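Local coordinates for protein aggregative adherence fimbrial subunit AggA (Escherichia coli O104:H4 str. C227-11, PDB 4PH8) that serves as the major subunit of the type I aggregative adherence fimbriae of enteroaggregative Escherichia coli, which probably attach the bacterium to host surfaces through fibronectin, at residues A[37-42]-A[105-110]; A[78-83]-A[93-98]. One frame throughout, in Å; residues are numbered along the deposited sequence.

How the contacts relate
Both contacts belong to the beta sandwich of this fimbrial subunit, and their centres lie about 13 Å apart. Contact 1 (37-42 with 105-110) is backbone pairing of two neighbouring antiparallel strands within a sheet; contact 2 (78-83 with 93-98) is apolar side-chain packing without a hydrogen bond across it. They meet where strand 108-114, on its other edge, runs antiparallel to strand 75-82: Asn109 N probably donates to Asp83 OD2 at 2.8 Å, and Ala110 CB packs 3.4 Å from Ser81 O. Strand 97-100 directly precedes strand 108-114 in the chain, and Ile97, central to contact 2, also touches Leu108 of contact 1.

Contact 1. Residues A[37-42]-A[105-110]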
ATOM      1  N   SER A  37      -1.268   6.745   3.802  1.00 12.37           N
ATOM      2  CA  SER A  37      -2.191   5.983   3.012  1.00 13.30           C
ATOM      3  C   SER A  37      -1.713   5.837   1.600  1.00 10.87           C
ATOM      4  O   SER A  37      -0.851   6.585   1.128  1.00 10.53           O
ATOM      5  CB  SER A  37      -3.560   6.611   3.047  1.00 15.11           C
ATOM      6  OG  SER A  37      -3.555   7.892   2.492  1.00 13.96           O
ATOM      7  N   ALA A  38      -2.253   4.807   0.960  1.00 10.70           N
ATOM      8  CA  ALA A  38      -1.938   4.455  -0.409  1.00 10.65           C
ATOM      9  C   ALA A  38      -3.236   4.111  -1.135  1.00  9.51           C
ATOM     10  O   ALA A  38      -4.212   3.650  -0.532  1.00 10.49           O
ATOM     11  CB  ALA A  38      -0.982   3.277  -0.455  1.00 11.63           C
ATOM     12  N   LYS A  39      -3.220   4.327  -2.436  1.00 10.29           N
ATOM     13  CA  LYS A  39      -4.370   4.101  -3.285  1.00 11.30           C
ATOM     14  C   LYS A  39      -3.860   3.486  -4.577  1.00 10.23           C
ATOM     15  O   LYS A  39      -2.846   3.923  -5.114  1.00 11.08           O
ATOM     16  CB  LYS A  39      -5.078   5.455  -3.526  1.00 14.72           C
ATOM     17  CG  LYS A  39      -5.981   5.567  -4.729  1.00 18.88           C
ATOM     18  CD  LYS A  39      -6.697   6.914  -4.793  1.00 19.95           C
ATOM     19  CE  LYS A  39      -5.816   8.126  -5.104  1.00 19.56           C
ATOM     20  NZ  LYS A  39      -4.950   8.041  -6.289  1.00 23.78           N
ATOM     21  N   VAL A  40      -4.554   2.459  -5.060  1.00 10.50           N
ATOM     22  CA  VAL A  40      -4.144   1.741  -6.267  1.00 10.76           C
ATOM     23  C   VAL A  40      -5.330   1.634  -7.226  1.00 10.32           C
ATOM     24  O   VAL A  40      -6.457   1.361  -6.824  1.00  9.90           O
ATOM     25  CB  VAL A  40      -3.590   0.315  -5.949  1.00 12.44           C
ATOM     26  CG1 VAL A  40      -2.993  -0.299  -7.204  1.00 13.72           C
ATOM     27  CG2 VAL A  40      -2.554   0.381  -4.845  1.00 14.12           C
ATOM     28  N   THR A  41      -5.068   1.856  -8.504  1.00 11.00           N
ATOM     29  CA  THR A  41      -6.099   1.696  -9.514  1.00 11.19           C
ATOM     30  C   THR A  41      -5.433   1.221 -10.791  1.00 11.58           C
ATOM     31  O   THR A  41      -4.217   0.982 -10.831  1.00 11.52           O
ATOM     32  CB  THR A  41      -6.905   3.006  -9.718  1.00 11.62           C
ATOM     33  OG1 THR A  41      -8.098   2.746 -10.488  1.00 11.30           O
ATOM     34  CG2 THR A  41      -6.060   4.081 -10.371  1.00 13.15           C
ATOM     35  N   THR A  42      -6.244   1.052 -11.823  1.00 10.57           N
ATOM     36  CA  THR A  42      -5.734   0.721 -13.134  1.00 11.42           C
ATOM     37  C   THR A  42      -6.660   1.376 -14.175  1.00 12.97           C
ATOM     38  O   THR A  42      -7.548   2.144 -13.811  1.00 14.25           O
ATOM     39  CB  THR A  42      -5.613  -0.819 -13.298  1.00 11.12           C
ATOM     40  OG1 THR A  42      -5.032  -1.124 -14.568  1.00 12.58           O
ATOM     41  CG2 THR A  42      -6.981  -1.471 -13.204  1.00 11.82           C
ATOM     42  N   ASN A 105     -16.445   1.223  -8.435  1.00 20.35           N
ATOM     43  CA  ASN A 105     -15.571   1.075  -7.290  1.00 17.01           C
ATOM     44  C   ASN A 105     -14.132   0.865  -7.782  1.00 12.95           C
ATOM     45  O   ASN A 105     -13.617  -0.258  -7.818  1.00 16.30           O
ATOM     46  CB  ASN A 105     -16.058  -0.097  -6.452  1.00 20.94           C
ATOM     47  CG  ASN A 105     -15.555  -0.044  -5.025  1.00 23.87           C
ATOM     48  OD1 ASN A 105     -14.684   0.763  -4.683  1.00 23.98           O
ATOM     49  ND2 ASN A 105     -16.107  -0.904  -4.175  1.00 29.44           N
ATOM     50  N   LYS A 106     -13.490   1.956  -8.176  1.00 12.74           N
ATOM     51  CA  LYS A 106     -12.289   1.872  -9.025  1.00 13.78           C
ATOM     52  C   LYS A 106     -10.953   1.922  -8.292  1.00 12.21           C
ATOM     53  O   LYS A 106      -9.905   1.773  -8.914  1.00 12.85           O
ATOM     54  CB  LYS A 106     -12.326   2.981 -10.065  1.00 15.25           C
ATOM     55  CG  LYS A 106     -13.479   2.899 -11.065  1.00 17.21           C
ATOM     56  CD  LYS A 106     -13.188   3.892 -12.181  1.00 20.87           C
ATOM     57  CE  LYS A 106     -14.234   3.913 -13.282  1.00 27.05           C
ATOM     58  NZ  LYS A 106     -13.797   4.908 -14.294  1.00 30.66           N
ATOM     59  N   PHE A 107     -10.994   2.120  -6.975  1.00 12.06           N
ATOM     60  CA  PHE A 107      -9.776   2.271  -6.183  1.00 12.31           C
ATOM     61  C   PHE A 107      -9.731   1.294  -5.038  1.00 11.41           C
ATOM     62  O   PHE A 107     -10.753   1.020  -4.402  1.00 14.42           O
ATOM     63  CB  PHE A 107      -9.666   3.697  -5.625  1.00 13.63           C
ATOM     64  CG  PHE A 107      -9.577   4.745  -6.677  1.00 12.12           C
ATOM     65  CD1 PHE A 107      -8.353   5.109  -7.195  1.00 13.39           C
ATOM     66  CD2 PHE A 107     -10.730   5.366  -7.168  1.00 15.01           C
ATOM     67  CE1 PHE A 107      -8.254   6.085  -8.175  1.00 13.27           C
ATOM     68  CE2 PHE A 107     -10.635   6.326  -8.159  1.00 16.43           C
ATOM     69  CZ  PHE A 107      -9.393   6.687  -8.655  1.00 15.64           C
ATOM     70  N   LEU A 108      -8.527   0.779  -4.794  1.00  9.18           N
ATOM     71  CA  LEU A 108      -8.159   0.150  -3.538  1.00 10.51           C
ATOM     72  C   LEU A 108      -7.499   1.207  -2.670  1.00 10.04           C
ATOM     73  O   LEU A 108      -6.518   1.822  -3.088  1.00 11.49           O
ATOM     74  CB  LEU A 108      -7.163  -0.967  -3.794  1.00 10.81           C
ATOM     75  CG  LEU A 108      -6.507  -1.648  -2.589  1.00 13.82           C
ATOM     76  CD1 LEU A 108      -7.539  -2.127  -1.598  1.00 17.16           C
ATOM     77  CD2 LEU A 108      -5.664  -2.815  -3.078  1.00 14.93           C
ATOM     78  N   ASN A 109      -8.044   1.427  -1.477  1.00  9.00           N
ATOM     79  CA  ASN A 109      -7.480   2.379  -0.524  1.00 10.24           C
ATOM     80  C   ASN A 109      -7.106   1.638   0.753  1.00  9.73           C
ATOM     81  O   ASN A 109      -7.836   0.751   1.226  1.00 11.01           O
ATOM     82  CB  ASN A 109      -8.478   3.517  -0.209  1.00 11.88           C
ATOM     83  CG  ASN A 109      -8.488   4.622  -1.266  1.00 12.86           C
ATOM     84  OD1 ASN A 109      -7.569   5.429  -1.316  1.00 18.26           O
ATOM     85  ND2 ASN A 109      -9.535   4.669  -2.100  1.00 14.27           N
ATOM     86  N   ALA A 110      -5.946   1.987   1.289  1.00 10.68           N
ATOM     87  CA  ALA A 110      -5.455   1.433   2.545  1.00  9.60           C
ATOM     88  C   ALA A 110      -4.655   2.478   3.292  1.00 10.66           C
ATOM     89  O   ALA A 110      -4.057   3.392   2.697  1.00 10.46           O
ATOM     90  CB  ALA A 110      -4.600   0.206   2.314  1.00 10.07           C
TER
HETATM   91  O   HOH W   1      -5.874   5.618   0.684  1.00 20.90           O
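An antiparallel strand pair in the beta sandwich of the fimbrial subunit joins Ala38, Lys39 and Val40 to Ala110, Asn109 and Leu108, the short axes 4.8 Å apart. Ala38 and Ala110 form one hydrogen-bonded pair, with Ala38 N to Ala110 O at 2.9 Å and a return bond from Ala110 N; Val40 and Leu108 form the next, Val40 N reaching Leu108 O at 2.9 Å and Leu108 N returning a bond to Val40 O. Lys39 and Asn109 make the non-hydrogen-bonded pair between them. Beyond Val40 the ladder gives way to a side-chain bond: Thr41 OG1 donates to Lys106 O at 2.6 Å, tilted 30° from the carbonyl plane. Thr41 holds OG1 opposite its own backbone N (chi1 -167°), which directs the hydroxyl across to that carbonyl and also sets it over one face of the Phe107 ring, toward the rim. The ring lies alongside the Lys39 chain, whose CD comes 3.4 Å from Phe107 CD1, while Thr41 CG2 approaches Phe107 CE1 at 3.7 Å. Bends at chi3 and chi4 carry the lysine amine onward to Thr19 OG1. Asn109 OD1 rests 3.3 Å from Lys39 CB and accepts from a water at 2.6 Å; the same water donates to Ala38 O, so that carbonyl takes a second bond besides the one from Ala110 N. On the other face Val40, Leu108 and the two alanines turn into the core, against Leu55 and Val53 of strand 52-68 and Leu130 and Ala132 of strand 124-138. Strand 17-20 pairs with the far edge of strand 34-41, and strand 75-82 with that of strand 108-114.

Contact 2. Residues A[78-83]-A[93-98]; sequences LNPSID and TDAKIY
Ile97 reaches across to Ile82 and Pro80 in a small apolar cluster between the end of strand 75-82 and the start of strand 97-100, two strands that each pair antiparallel with the long strand 52-68. From CB, which points toward residues 78-83, its two branches part. CG2 lies 3.8 Å from Ile82 CG2 and meets Ile82 CD1 slightly farther off. The longer branch starts with CG1, set opposite the carbonyl carbon (chi1 -52°) and 3.7 Å from Ile82 CG2. At its tip, CD1 presses on Ile82 CG2 at 3.5 Å, tighter than usual for two carbons, and touches Pro80 CG at 4.1 Å. Ile97 thus slides past both partners, running counter to them. Two residues before Ile97, Ala95 CB sits 4.0 Å from Pro80 CD and 4.1 Å from Asn79 OD1. Ala95 lies in an Asx turn: Lys96 N donates to Asp94 OD2 at 3.0 Å, from above the carboxylate plane, and Asn62 ND2 gives OD2 a second bond. Phe88 touches both isoleucines, and Trp64 packs on Pro80. With no hydrogen bond passing between the segments, their direct association rests on close fit and the burial of aliphatic carbon, whereas Ser81 pairs with Ser111 of strand 108-114 and Ala95 with Ala61 of strand 52-68.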
ATOM      1  N   LEU A  78       3.548  -2.023  10.797  1.00 21.92           N
ATOM      2  CA  LEU A  78       2.217  -1.437  10.909  1.00 21.41           C
ATOM      3  C   LEU A  78       1.191  -2.302  10.194  1.00 18.58           C
ATOM      4  O   LEU A  78       1.416  -2.775   9.073  1.00 21.19           O
ATOM      5  CB  LEU A  78       2.222  -0.014  10.338  1.00 20.39           C
ATOM      6  CG  LEU A  78       3.255   0.946  10.950  1.00 20.22           C
ATOM      7  CD1 LEU A  78       3.307   2.257  10.195  1.00 23.09           C
ATOM      8  CD2 LEU A  78       2.933   1.205  12.414  1.00 23.84           C
ATOM      9  N   ASN A  79       0.070  -2.523  10.861  1.00 19.19           N
ATOM     10  CA  ASN A  79      -1.009  -3.313  10.288  1.00 18.09           C
ATOM     11  C   ASN A  79      -1.979  -2.396   9.541  1.00 16.52           C
ATOM     12  O   ASN A  79      -2.512  -1.448  10.128  1.00 18.00           O
ATOM     13  CB  ASN A  79      -1.751  -4.059  11.380  1.00 23.63           C
ATOM     14  CG  ASN A  79      -2.647  -5.155  10.832  1.00 27.84           C
ATOM     15  OD1 ASN A  79      -2.345  -5.793   9.816  1.00 34.46           O
ATOM     16  ND2 ASN A  79      -3.742  -5.396  11.516  1.00 36.05           N
ATOM     17  N   PRO A  80      -2.197  -2.663   8.243  1.00 14.11           N
ATOM     18  CA  PRO A  80      -3.078  -1.777   7.486  1.00 13.55           C
ATOM     19  C   PRO A  80      -4.564  -1.914   7.796  1.00 11.47           C
ATOM     20  O   PRO A  80      -5.047  -2.983   8.190  1.00 13.73           O
ATOM     21  CB  PRO A  80      -2.835  -2.160   6.019  1.00 13.70           C
ATOM     22  CG  PRO A  80      -2.075  -3.424   6.039  1.00 17.29           C
ATOM     23  CD  PRO A  80      -1.519  -3.659   7.401  1.00 16.46           C
ATOM     24  N   SER A  81      -5.264  -0.810   7.564  1.00 10.25           N
ATOM     25  CA  SER A  81      -6.705  -0.778   7.392  1.00 11.03           C
ATOM     26  C   SER A  81      -7.003  -0.552   5.925  1.00 11.04           C
ATOM     27  O   SER A  81      -6.267   0.159   5.243  1.00 14.51           O
ATOM     28  CB  SER A  81      -7.289   0.350   8.224  1.00 11.85           C
ATOM     29  OG  SER A  81      -7.044   0.073   9.583  1.00 12.85           O
ATOM     30  N   ILE A  82      -8.084  -1.151   5.457  1.00  9.83           N
ATOM     31  CA  ILE A  82      -8.418  -1.178   4.043  1.00  9.92           C
ATOM     32  C   ILE A  82      -9.876  -0.806   3.837  1.00  9.96           C
ATOM     33  O   ILE A  82     -10.712  -0.910   4.756  1.00  9.68           O
ATOM     34  CB  ILE A  82      -8.078  -2.547   3.410  1.00 10.64           C
ATOM     35  CG1 ILE A  82      -8.979  -3.668   3.952  1.00 10.40           C
ATOM     36  CG2 ILE A  82      -6.602  -2.843   3.615  1.00 11.33           C
ATOM     37  CD1 ILE A  82      -8.696  -5.036   3.333  1.00 10.69           C
ATOM     38  N   ASP A  83     -10.187  -0.349   2.628  1.00 10.08           N
ATOM     39  CA  ASP A  83     -11.566   0.033   2.339  1.00 10.77           C
ATOM     40  C   ASP A  83     -12.519  -1.177   2.383  1.00 11.24           C
ATOM     41  O   ASP A  83     -12.109  -2.345   2.360  1.00 11.50           O
ATOM     42  CB  ASP A  83     -11.668   0.829   1.028  1.00 11.30           C
ATOM     43  CG  ASP A  83     -11.491  -0.012  -0.223  1.00 11.00           C
ATOM     44  OD1 ASP A  83     -12.326  -0.908  -0.444  1.00 12.34           O
ATOM     45  OD2 ASP A  83     -10.562   0.266  -1.033  1.00 12.63           O
ATOM     46  N   THR A  93      -5.064 -13.813   7.821  1.00 30.92           N
ATOM     47  CA  THR A  93      -3.853 -14.397   8.394  1.00 34.05           C
ATOM     48  C   THR A  93      -2.609 -13.707   7.829  1.00 29.47           C
ATOM     49  O   THR A  93      -1.548 -13.749   8.442  1.00 38.43           O
ATOM     50  CB  THR A  93      -3.788 -15.923   8.174  1.00 36.77           C
ATOM     51  OG1 THR A  93      -3.902 -16.219   6.779  1.00 39.85           O
ATOM     52  CG2 THR A  93      -4.918 -16.613   8.914  1.00 33.43           C
ATOM     53  N   ASP A  94      -2.759 -13.054   6.674  1.00 24.86           N
ATOM     54  CA  ASP A  94      -1.702 -12.238   6.077  1.00 26.50           C
ATOM     55  C   ASP A  94      -2.237 -10.831   5.768  1.00 25.54           C
ATOM     56  O   ASP A  94      -3.436 -10.661   5.530  1.00 29.53           O
ATOM     57  CB  ASP A  94      -1.202 -12.887   4.795  1.00 27.81           C
ATOM     58  CG  ASP A  94       0.110 -12.307   4.339  1.00 30.91           C
ATOM     59  OD1 ASP A  94       1.154 -12.670   4.950  1.00 34.64           O
ATOM     60  OD2 ASP A  94       0.088 -11.489   3.396  1.00 27.58           O
ATOM     61  N   ALA A  95      -1.353  -9.836   5.771  1.00 20.01           N
ATOM     62  CA  ALA A  95      -1.773  -8.439   5.572  1.00 18.55           C
ATOM     63  C   ALA A  95      -1.741  -7.986   4.113  1.00 18.46           C
ATOM     64  O   ALA A  95      -2.103  -6.850   3.827  1.00 15.22           O
ATOM     65  CB  ALA A  95      -0.935  -7.497   6.419  1.00 20.75           C
ATOM     66  N   LYS A  96      -1.310  -8.842   3.189  1.00 18.17           N
ATOM     67  CA  LYS A  96      -1.375  -8.488   1.766  1.00 17.58           C
ATOM     68  C   LYS A  96      -2.837  -8.220   1.387  1.00 14.73           C
ATOM     69  O   LYS A  96      -3.741  -8.922   1.819  1.00 15.47           O
ATOM     70  CB  LYS A  96      -0.752  -9.577   0.899  1.00 19.15           C
ATOM     71  CG  LYS A  96      -0.837  -9.337  -0.593  1.00 19.39           C
ATOM     72  CD  LYS A  96      -0.030 -10.367  -1.372  1.00 22.10           C
ATOM     73  CE  LYS A  96       1.457 -10.101  -1.296  1.00 22.56           C
ATOM     74  NZ  LYS A  96       2.212 -11.224  -1.925  1.00 27.93           N
ATOM     75  N   ILE A  97      -3.061  -7.169   0.605  1.00 13.82           N
ATOM     76  CA  ILE A  97      -4.408  -6.705   0.299  1.00 12.58           C
ATOM     77  C   ILE A  97      -4.697  -6.862  -1.175  1.00 12.70           C
ATOM     78  O   ILE A  97      -3.832  -6.571  -1.991  1.00 14.32           O
ATOM     79  CB  ILE A  97      -4.506  -5.201   0.617  1.00 11.93           C
ATOM     80  CG1 ILE A  97      -4.017  -4.934   2.044  1.00 12.82           C
ATOM     81  CG2 ILE A  97      -5.922  -4.689   0.377  1.00 11.08           C
ATOM     82  CD1 ILE A  97      -3.492  -3.520   2.238  1.00 13.60           C
ATOM     83  N   TYR A  98      -5.915  -7.272  -1.515  1.00 11.94           N
ATOM     84  CA  TYR A  98      -6.353  -7.251  -2.895  1.00 13.88           C
ATOM     85  C   TYR A  98      -7.747  -6.687  -3.001  1.00 12.47           C
ATOM     86  O   TYR A  98      -8.486  -6.587  -2.010  1.00 13.89           O
ATOM     87  CB  TYR A  98      -6.318  -8.659  -3.514  1.00 16.12           C
ATOM     88  CG  TYR A  98      -7.235  -9.643  -2.838  1.00 17.25           C
ATOM     89  CD1 TYR A  98      -6.798 -10.380  -1.746  1.00 17.05           C
ATOM     90  CD2 TYR A  98      -8.534  -9.832  -3.283  1.00 18.97           C
ATOM     91  CE1 TYR A  98      -7.634 -11.274  -1.107  1.00 19.80           C
ATOM     92  CE2 TYR A  98      -9.386 -10.716  -2.642  1.00 20.75           C
ATOM     93  CZ  TYR A  98      -8.926 -11.439  -1.566  1.00 22.36           C
ATOM     94  OH  TYR A  98      -9.771 -12.326  -0.936  1.00 31.33           O
TER